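Local structure of sensor histidine kinase (Clostridium perfringens, 4ONX) at residues E[43-47]-E[133-137]; E[125-129]-E[150-154]; E[53-57]-E[136-140]. The protein probably senses an extracellular signal through a single cache domain and relays it to the kinase part of the protein. One frame throughout, in Å; residues are numbered along the deposited sequence.

Contact 1 (E[43-47]-E[133-137]); sequences AFSIS and WFQPV
Gln135 lies against one side of helix 33-47, its CB facing Ala43 CB at 3.9 Å and its CG facing Ser47 CB at the same distance, one helical turn further on. Its CG stands anti to the backbone N (chi1 -179°), which directs the chain at the helix, and a bend at the next bond turns the amide aside. The two ends of that amide have different neighbours. OE1 accepts a hydrogen bond from Trp133 NE1 (3.0 Å) on a lone pair, close to the indole plane, while NE2 comes to the edge of the Phe44 ring, 3.8 Å from CD1. This ties the orientation of the amide to Trp133, two residues earlier on the same face of the strand. The helix segment runs nearly parallel to the strand segment (13° between directions, axes 8.6 Å apart), as part of the helical layer packed on the antiparallel sheet of the cache domain. Ala43 also touches the indole, with its CB at the ring edge and 3.6 Å from Trp133 CD1. Ser47 supplies the polar link across the contact: its OG makes a weak hydrogen bond of 3.3 Å to Pro136 O. Beyond the strand, Trp133 meets Tyr120 of a second subunit, whereas Phe44 packs on Phe44 of a third.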
loop_
_atom_site.group_PDB
_atom_site.type_symbol
_atom_site.label_atom_id
_atom_site.label_comp_id
_atom_site.label_asym_id
_atom_site.label_seq_id
_atom_site.Cartn_x
_atom_site.Cartn_y
_atom_site.Cartn_z
ATOM N N ALA E 43 3.505 19.314 17.692
ATOM C CA ALA E 43 4.442 18.488 18.440
ATOM C C ALA E 43 3.809 17.974 19.714
ATOM O O ALA E 43 4.023 16.838 20.109
ATOM C CB ALA E 43 5.695 19.283 18.768
ATOM N N PHE E 44 3.034 18.824 20.359
ATOM C CA PHE E 44 2.406 18.441 21.595
ATOM C C PHE E 44 1.420 17.324 21.345
ATOM O O PHE E 44 1.421 16.301 22.034
ATOM C CB PHE E 44 1.713 19.644 22.233
ATOM C CG PHE E 44 0.951 19.302 23.476
ATOM C CD1 PHE E 44 1.620 19.076 24.668
ATOM C CD2 PHE E 44 -0.434 19.190 23.453
ATOM C CE1 PHE E 44 0.921 18.743 25.816
ATOM C CE2 PHE E 44 -1.139 18.859 24.596
ATOM C CZ PHE E 44 -0.461 18.634 25.781
ATOM N N SER E 45 0.567 17.535 20.358
ATOM C CA SER E 45 -0.428 16.556 20.014
ATOM C C SER E 45 0.186 15.175 19.865
ATOM O O SER E 45 -0.266 14.205 20.471
ATOM C CB SER E 45 -1.117 16.968 18.726
ATOM O OG SER E 45 -1.944 15.924 18.272
ATOM N N ILE E 46 1.238 15.100 19.070
ATOM C CA ILE E 46 1.905 13.829 18.827
ATOM C C ILE E 46 2.508 13.265 20.110
ATOM O O ILE E 46 2.447 12.064 20.346
ATOM C CB ILE E 46 2.984 13.970 17.739
ATOM C CG1 ILE E 46 2.336 14.400 16.424
ATOM C CG2 ILE E 46 3.707 12.651 17.532
ATOM C CD1 ILE E 46 3.315 14.707 15.315
ATOM N N SER E 47 3.078 14.132 20.942
ATOM C CA SER E 47 3.682 13.715 22.206
ATOM C C SER E 47 2.682 13.033 23.132
ATOM O O SER E 47 3.034 12.134 23.895
ATOM C CB SER E 47 4.250 14.938 22.919
ATOM O OG SER E 47 4.572 14.653 24.270
ATOM N N TRP E 133 10.985 23.342 16.915
ATOM C CA TRP E 133 10.439 23.270 18.258
ATOM C C TRP E 133 10.689 21.876 18.767
ATOM O O TRP E 133 10.324 20.906 18.113
ATOM C CB TRP E 133 8.941 23.554 18.277
ATOM C CG TRP E 133 8.306 23.211 19.590
ATOM C CD1 TRP E 133 7.677 22.040 19.912
ATOM C CD2 TRP E 133 8.275 24.017 20.766
ATOM N NE1 TRP E 133 7.243 22.076 21.214
ATOM C CE2 TRP E 133 7.600 23.280 21.761
ATOM C CE3 TRP E 133 8.749 25.292 21.078
ATOM C CZ2 TRP E 133 7.390 23.777 23.042
ATOM C CZ3 TRP E 133 8.536 25.789 22.352
ATOM C CH2 TRP E 133 7.865 25.033 23.318
ATOM N N PHE E 134 11.315 21.778 19.932
ATOM C CA PHE E 134 11.618 20.492 20.539
ATOM C C PHE E 134 10.666 20.214 21.687
ATOM O O PHE E 134 10.463 21.050 22.555
ATOM C CB PHE E 134 13.063 20.455 21.029
ATOM C CG PHE E 134 14.083 20.465 19.919
ATOM C CD1 PHE E 134 14.428 21.646 19.278
ATOM C CD2 PHE E 134 14.712 19.288 19.530
ATOM C CE1 PHE E 134 15.369 21.653 18.261
ATOM C CE2 PHE E 134 15.656 19.292 18.514
ATOM C CZ PHE E 134 15.986 20.478 17.881
ATOM N N GLN E 135 10.120 19.009 21.689
ATOM C CA GLN E 135 9.140 18.584 22.665
ATOM C C GLN E 135 9.529 17.219 23.181
ATOM O O GLN E 135 9.618 16.275 22.399
ATOM C CB GLN E 135 7.790 18.462 21.957
ATOM C CG GLN E 135 6.618 18.048 22.829
ATOM C CD GLN E 135 6.113 19.164 23.709
ATOM O OE1 GLN E 135 6.311 20.341 23.413
ATOM N NE2 GLN E 135 5.441 18.800 24.788
ATOM N N PRO E 136 9.750 17.088 24.493
ATOM C CA PRO E 136 10.106 15.773 25.021
ATOM C C PRO E 136 8.902 14.844 25.005
ATOM O O PRO E 136 7.776 15.317 24.876
ATOM C CB PRO E 136 10.515 16.079 26.459
ATOM C CG PRO E 136 9.717 17.278 26.816
ATOM C CD PRO E 136 9.628 18.094 25.560
ATOM N N VAL E 137 9.144 13.543 25.115
ATOM C CA VAL E 137 8.076 12.555 25.143
ATOM C C VAL E 137 8.235 11.717 26.394
ATOM O O VAL E 137 9.320 11.204 26.667
ATOM C CB VAL E 137 8.116 11.622 23.930
ATOM C CG1 VAL E 137 6.974 10.618 24.014
ATOM C CG2 VAL E 137 8.020 12.418 22.641
#

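Contact 2 (E[125-129]-E[150-154]); sequences GSMGE and GKYYN
Glu129 and Tyr153 form an antiparallel hydrogen-bonded pair, their CA atoms 5.2 Å apart, at the point where the loop 125-128 runs into strand 129-139. Two backbone bonds close the pair: Glu129 N to Tyr153 O (2.8 Å) and Tyr153 N to Glu129 O (2.7 Å). The side chains of both residues rise from the same face of the sheet. Tyr153 sets its CB 3.6 Å from Glu129 O, but its ring leads off toward Val35 of helix 33-47; Glu129 is extended, and its side chain comes about 4 Å from a sulfate ion, probably from the crystallisation liquor. Tyr152, on the other face, reaches back along the loop. A chi1 of 176° carries its ring past Glu129 O, which lies 3.5 Å from CD1, and its hydroxyl reaches the loop at Met127 and Gly128. There OH donates a hydrogen bond of 2.7 Å to Met127 O. The detail of this bond is doubtful, because the peptide before Met127 is cis and Ser126 OG lies implausibly close to the same oxygen; if real, it would add a side-chain link between loop and strand to the backbone pair. Val103 of helix 97-106 touches both Tyr152 and Ser126. Glu129 also pairs with a strand of a second subunit, so the sheet continues across that interface. Within the chain, these bonds close the open end of a long beta hairpin, strands 129-139 and 142-153, in the antiparallel sheet of the cache domain.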
loop_
_atom_site.group_PDB
_atom_site.type_symbol
_atom_site.label_atom_id
_atom_site.label_comp_id
_atom_site.label_asym_id
_atom_site.label_seq_id
_atom_site.Cartn_x
_atom_site.Cartn_y
_atom_site.Cartn_z
ATOM N N GLY E 125 27.152 25.297 4.131
ATOM C CA GLY E 125 26.100 24.437 4.640
ATOM C C GLY E 125 24.849 24.229 3.804
ATOM O O GLY E 125 24.802 23.291 3.016
ATOM N N SER E 126 23.864 25.129 3.944
ATOM C CA SER E 126 22.511 24.975 3.301
ATOM C C SER E 126 22.049 25.866 2.091
ATOM O O SER E 126 21.826 25.322 1.017
ATOM C CB SER E 126 21.431 24.938 4.421
ATOM O OG SER E 126 20.144 25.227 3.935
HETATM N N MSE E 127 21.775 27.161 2.230
HETATM C CA MSE E 127 21.835 27.905 3.467
HETATM C C MSE E 127 20.352 28.158 3.807
HETATM O O MSE E 127 19.533 27.239 3.650
HETATM C CB MSE E 127 22.892 29.024 3.322
HETATM C CG MSE E 127 22.632 30.304 2.599
HETATM SE SE MSE E 127 24.237 31.425 2.896
HETATM C CE MSE E 127 23.438 33.084 3.624
ATOM N N GLY E 128 19.946 29.372 4.179
ATOM C CA GLY E 128 18.566 29.597 4.640
ATOM C C GLY E 128 18.546 29.280 6.117
ATOM O O GLY E 128 19.587 29.043 6.733
ATOM N N GLU E 129 17.356 29.243 6.688
ATOM C CA GLU E 129 17.217 29.044 8.107
ATOM C C GLU E 129 16.020 28.171 8.385
ATOM O O GLU E 129 15.071 28.156 7.608
ATOM C CB GLU E 129 17.057 30.433 8.719
ATOM C CG GLU E 129 17.114 30.521 10.231
ATOM C CD GLU E 129 17.086 31.964 10.728
ATOM O OE1 GLU E 129 17.076 32.167 11.958
ATOM O OE2 GLU E 129 17.078 32.899 9.895
ATOM N N GLY E 150 9.579 21.428 12.576
ATOM C CA GLY E 150 10.122 22.668 12.057
ATOM C C GLY E 150 9.634 23.129 10.704
ATOM O O GLY E 150 9.003 22.381 9.946
ATOM N N LYS E 151 9.940 24.385 10.418
ATOM C CA LYS E 151 9.591 25.008 9.158
ATOM C C LYS E 151 10.859 25.591 8.583
ATOM O O LYS E 151 11.675 26.142 9.317
ATOM C CB LYS E 151 8.584 26.134 9.369
ATOM C CG LYS E 151 8.186 26.839 8.083
ATOM C CD LYS E 151 7.313 28.039 8.376
ATOM C CE LYS E 151 6.933 28.787 7.112
ATOM N NZ LYS E 151 6.038 27.978 6.246
ATOM N N TYR E 152 11.014 25.490 7.270
ATOM C CA TYR E 152 12.188 26.012 6.604
ATOM C C TYR E 152 11.900 27.353 5.957
ATOM O O TYR E 152 10.807 27.581 5.445
ATOM C CB TYR E 152 12.703 25.022 5.551
ATOM C CG TYR E 152 13.878 25.565 4.754
ATOM C CD1 TYR E 152 15.169 25.552 5.279
ATOM C CD2 TYR E 152 13.692 26.110 3.484
ATOM C CE1 TYR E 152 16.241 26.064 4.561
ATOM C CE2 TYR E 152 14.762 26.618 2.757
ATOM C CZ TYR E 152 16.036 26.596 3.299
ATOM O OH TYR E 152 17.107 27.101 2.587
ATOM N N TYR E 153 12.900 28.233 5.996
ATOM C CA TYR E 153 12.834 29.553 5.385
ATOM C C TYR E 153 14.054 29.705 4.473
ATOM O O TYR E 153 15.186 29.362 4.852
ATOM C CB TYR E 153 12.827 30.650 6.445
ATOM C CG TYR E 153 11.605 30.685 7.357
ATOM C CD1 TYR E 153 10.457 31.376 6.991
ATOM C CD2 TYR E 153 11.623 30.071 8.603
ATOM C CE1 TYR E 153 9.351 31.431 7.828
ATOM C CE2 TYR E 153 10.522 30.121 9.449
ATOM C CZ TYR E 153 9.388 30.804 9.060
ATOM O OH TYR E 153 8.289 30.852 9.907
ATOM N N ASN E 154 13.807 30.234 3.276
ATOM C CA ASN E 154 14.839 30.426 2.261
ATOM C C ASN E 154 15.870 31.487 2.658
ATOM O O ASN E 154 15.562 32.681 2.730
ATOM C CB ASN E 154 14.177 30.813 0.935
ATOM C CG ASN E 154 13.056 29.859 0.540
ATOM O OD1 ASN E 154 12.747 28.909 1.262
ATOM N ND2 ASN E 154 12.431 30.121 -0.603
#

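Contact 3 (E[53-57]-E[136-140]); sequences QEDLS and PVMYN
Helix segment 53-57 passes over strand segment 136-139 almost at a right angle (89°), the axes 7.9 Å apart at their closest and the CA atoms of Gln53 and Tyr139 separated by 5.5 Å. This is helix-on-sheet packing of the cache domain, at the end of strand 129-139, outermost within this chain, near the turn that leads into strand 142-153. Tyr139 gives the largest share of the buried surface. Its chi1 of -177° swings the ring away from its own backbone N and in against the turn formed by Gln53, Glu54 and Ser57. Gln53 CB approaches Tyr139 CD1 at 3.6 Å, Ser57 CB lies 3.9 Å from CD2 on the same side of the ring plane, and the backbone at Glu54 CA covers that face toward the rim. Gln53, extended beyond CG, lies across the strand backbone with its amide carbon near Met138 O; no hydrogen bond joins the two. Its NE2 is instead bonded to Ser47 O, at the end of the preceding helix. The apolar part of the contact lies deeper, where Leu56 CD1 meets Val137 CG1 at 3.8 Å with the two side chains crossing at about a right angle. Gln53 CG lies over the same methyl, and Val84 and Val144 of the sheet continue this packing around Leu56. At the outer end Glu54 applies its aliphatic part rather than its carboxylate to the tyrosine: Glu54 CG is 3.5 Å from both Tyr139 CE1 and Tyr139 OH.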
loop_
_atom_site.group_PDB
_atom_site.type_symbol
_atom_site.label_atom_id
_atom_site.label_comp_id
_atom_site.label_asym_id
_atom_site.label_seq_id
_atom_site.Cartn_x
_atom_site.Cartn_y
_atom_site.Cartn_z
ATOM N N GLN E 53 4.107 6.998 22.594
ATOM C CA GLN E 53 4.882 6.864 23.816
ATOM C C GLN E 53 5.386 5.439 23.980
ATOM O O GLN E 53 6.576 5.222 24.203
ATOM C CB GLN E 53 4.029 7.287 25.010
ATOM C CG GLN E 53 3.616 8.749 24.924
ATOM C CD GLN E 53 2.559 9.140 25.925
ATOM O OE1 GLN E 53 2.014 8.299 26.632
ATOM N NE2 GLN E 53 2.254 10.428 25.980
ATOM N N GLU E 54 4.483 4.471 23.851
ATOM C CA GLU E 54 4.849 3.062 23.982
ATOM C C GLU E 54 5.906 2.677 22.966
ATOM O O GLU E 54 6.858 1.973 23.287
ATOM C CB GLU E 54 3.629 2.161 23.803
ATOM C CG GLU E 54 2.586 2.294 24.899
ATOM C CD GLU E 54 1.364 1.415 24.671
ATOM O OE1 GLU E 54 0.246 1.870 24.982
ATOM O OE2 GLU E 54 1.511 0.277 24.168
ATOM N N ASP E 55 5.743 3.156 21.742
ATOM C CA ASP E 55 6.676 2.828 20.678
ATOM C C ASP E 55 8.096 3.269 21.000
ATOM O O ASP E 55 9.034 2.504 20.814
ATOM C CB ASP E 55 6.208 3.422 19.351
ATOM C CG ASP E 55 7.174 3.151 18.226
ATOM O OD1 ASP E 55 8.252 3.772 18.203
ATOM O OD2 ASP E 55 6.837 2.344 17.340
ATOM N N LEU E 56 8.256 4.492 21.492
ATOM C CA LEU E 56 9.584 4.981 21.832
ATOM C C LEU E 56 10.172 4.198 22.985
ATOM O O LEU E 56 11.378 3.952 23.026
ATOM C CB LEU E 56 9.552 6.467 22.162
ATOM C CG LEU E 56 9.243 7.363 20.964
ATOM C CD1 LEU E 56 9.134 8.813 21.406
ATOM C CD2 LEU E 56 10.310 7.201 19.889
ATOM N N SER E 57 9.322 3.810 23.925
ATOM C CA SER E 57 9.760 3.025 25.065
ATOM C C SER E 57 10.291 1.667 24.598
ATOM O O SER E 57 11.430 1.323 24.874
ATOM C CB SER E 57 8.603 2.835 26.038
ATOM O OG SER E 57 8.967 1.971 27.091
ATOM N N PRO E 136 9.750 17.088 24.493
ATOM C CA PRO E 136 10.106 15.773 25.021
ATOM C C PRO E 136 8.902 14.844 25.005
ATOM O O PRO E 136 7.776 15.317 24.876
ATOM C CB PRO E 136 10.515 16.079 26.459
ATOM C CG PRO E 136 9.717 17.278 26.816
ATOM C CD PRO E 136 9.628 18.094 25.560
ATOM N N VAL E 137 9.144 13.543 25.115
ATOM C CA VAL E 137 8.076 12.555 25.143
ATOM C C VAL E 137 8.235 11.717 26.394
ATOM O O VAL E 137 9.320 11.204 26.667
ATOM C CB VAL E 137 8.116 11.622 23.930
ATOM C CG1 VAL E 137 6.974 10.618 24.014
ATOM C CG2 VAL E 137 8.020 12.418 22.641
HETATM N N MSE E 138 7.132 11.546 27.120
HETATM C CA MSE E 138 7.133 10.816 28.381
HETATM C C MSE E 138 6.231 9.619 28.388
HETATM O O MSE E 138 5.159 9.627 27.787
HETATM C CB MSE E 138 6.602 11.747 29.464
HETATM C CG MSE E 138 7.096 13.180 29.304
HETATM SE SE MSE E 138 8.944 13.302 29.943
HETATM C CE MSE E 138 8.966 15.218 30.420
ATOM N N TYR E 139 6.651 8.581 29.098
ATOM C CA TYR E 139 5.853 7.371 29.228
ATOM C C TYR E 139 5.977 6.852 30.645
ATOM O O TYR E 139 7.085 6.699 31.156
ATOM C CB TYR E 139 6.311 6.308 28.237
ATOM C CG TYR E 139 5.469 5.055 28.272
ATOM C CD1 TYR E 139 4.148 5.074 27.833
ATOM C CD2 TYR E 139 5.999 3.847 28.707
ATOM C CE1 TYR E 139 3.371 3.930 27.855
ATOM C CE2 TYR E 139 5.233 2.695 28.726
ATOM C CZ TYR E 139 3.918 2.742 28.301
ATOM O OH TYR E 139 3.154 1.599 28.316
ATOM N N ASN E 140 4.841 6.625 31.298
ATOM C CA ASN E 140 4.861 6.126 32.677
ATOM C C ASN E 140 5.782 7.009 33.547
ATOM O O ASN E 140 6.527 6.495 34.379
ATOM C CB ASN E 140 5.367 4.616 32.776
ATOM C CG ASN E 140 4.953 3.942 34.084
ATOM O OD1 ASN E 140 4.280 4.546 34.911
ATOM N ND2 ASN E 140 5.342 2.677 34.265
#

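From the N terminus, helix 33-47 ends in contact 1, which closes a loop of 85 residues back to strand 129-139. Helix 50-58 follows, and contact 3 closes a slightly shorter loop onto the end of that strand; the two contacts share Pro136 and Val137, and they touch through Gln53 and Ser47. Contact 2 spans only 20 intervening residues, nearly all strand, and its segments alternate with those of both other contacts, so it crosses them along the chain. It lies on the opposite side of the chain's centre, about 21 Å from contact 1 and about 29 Å from contact 3, centre to centre. Two successive helices thus meet one hairpin arm, at whose start contact 2 lies.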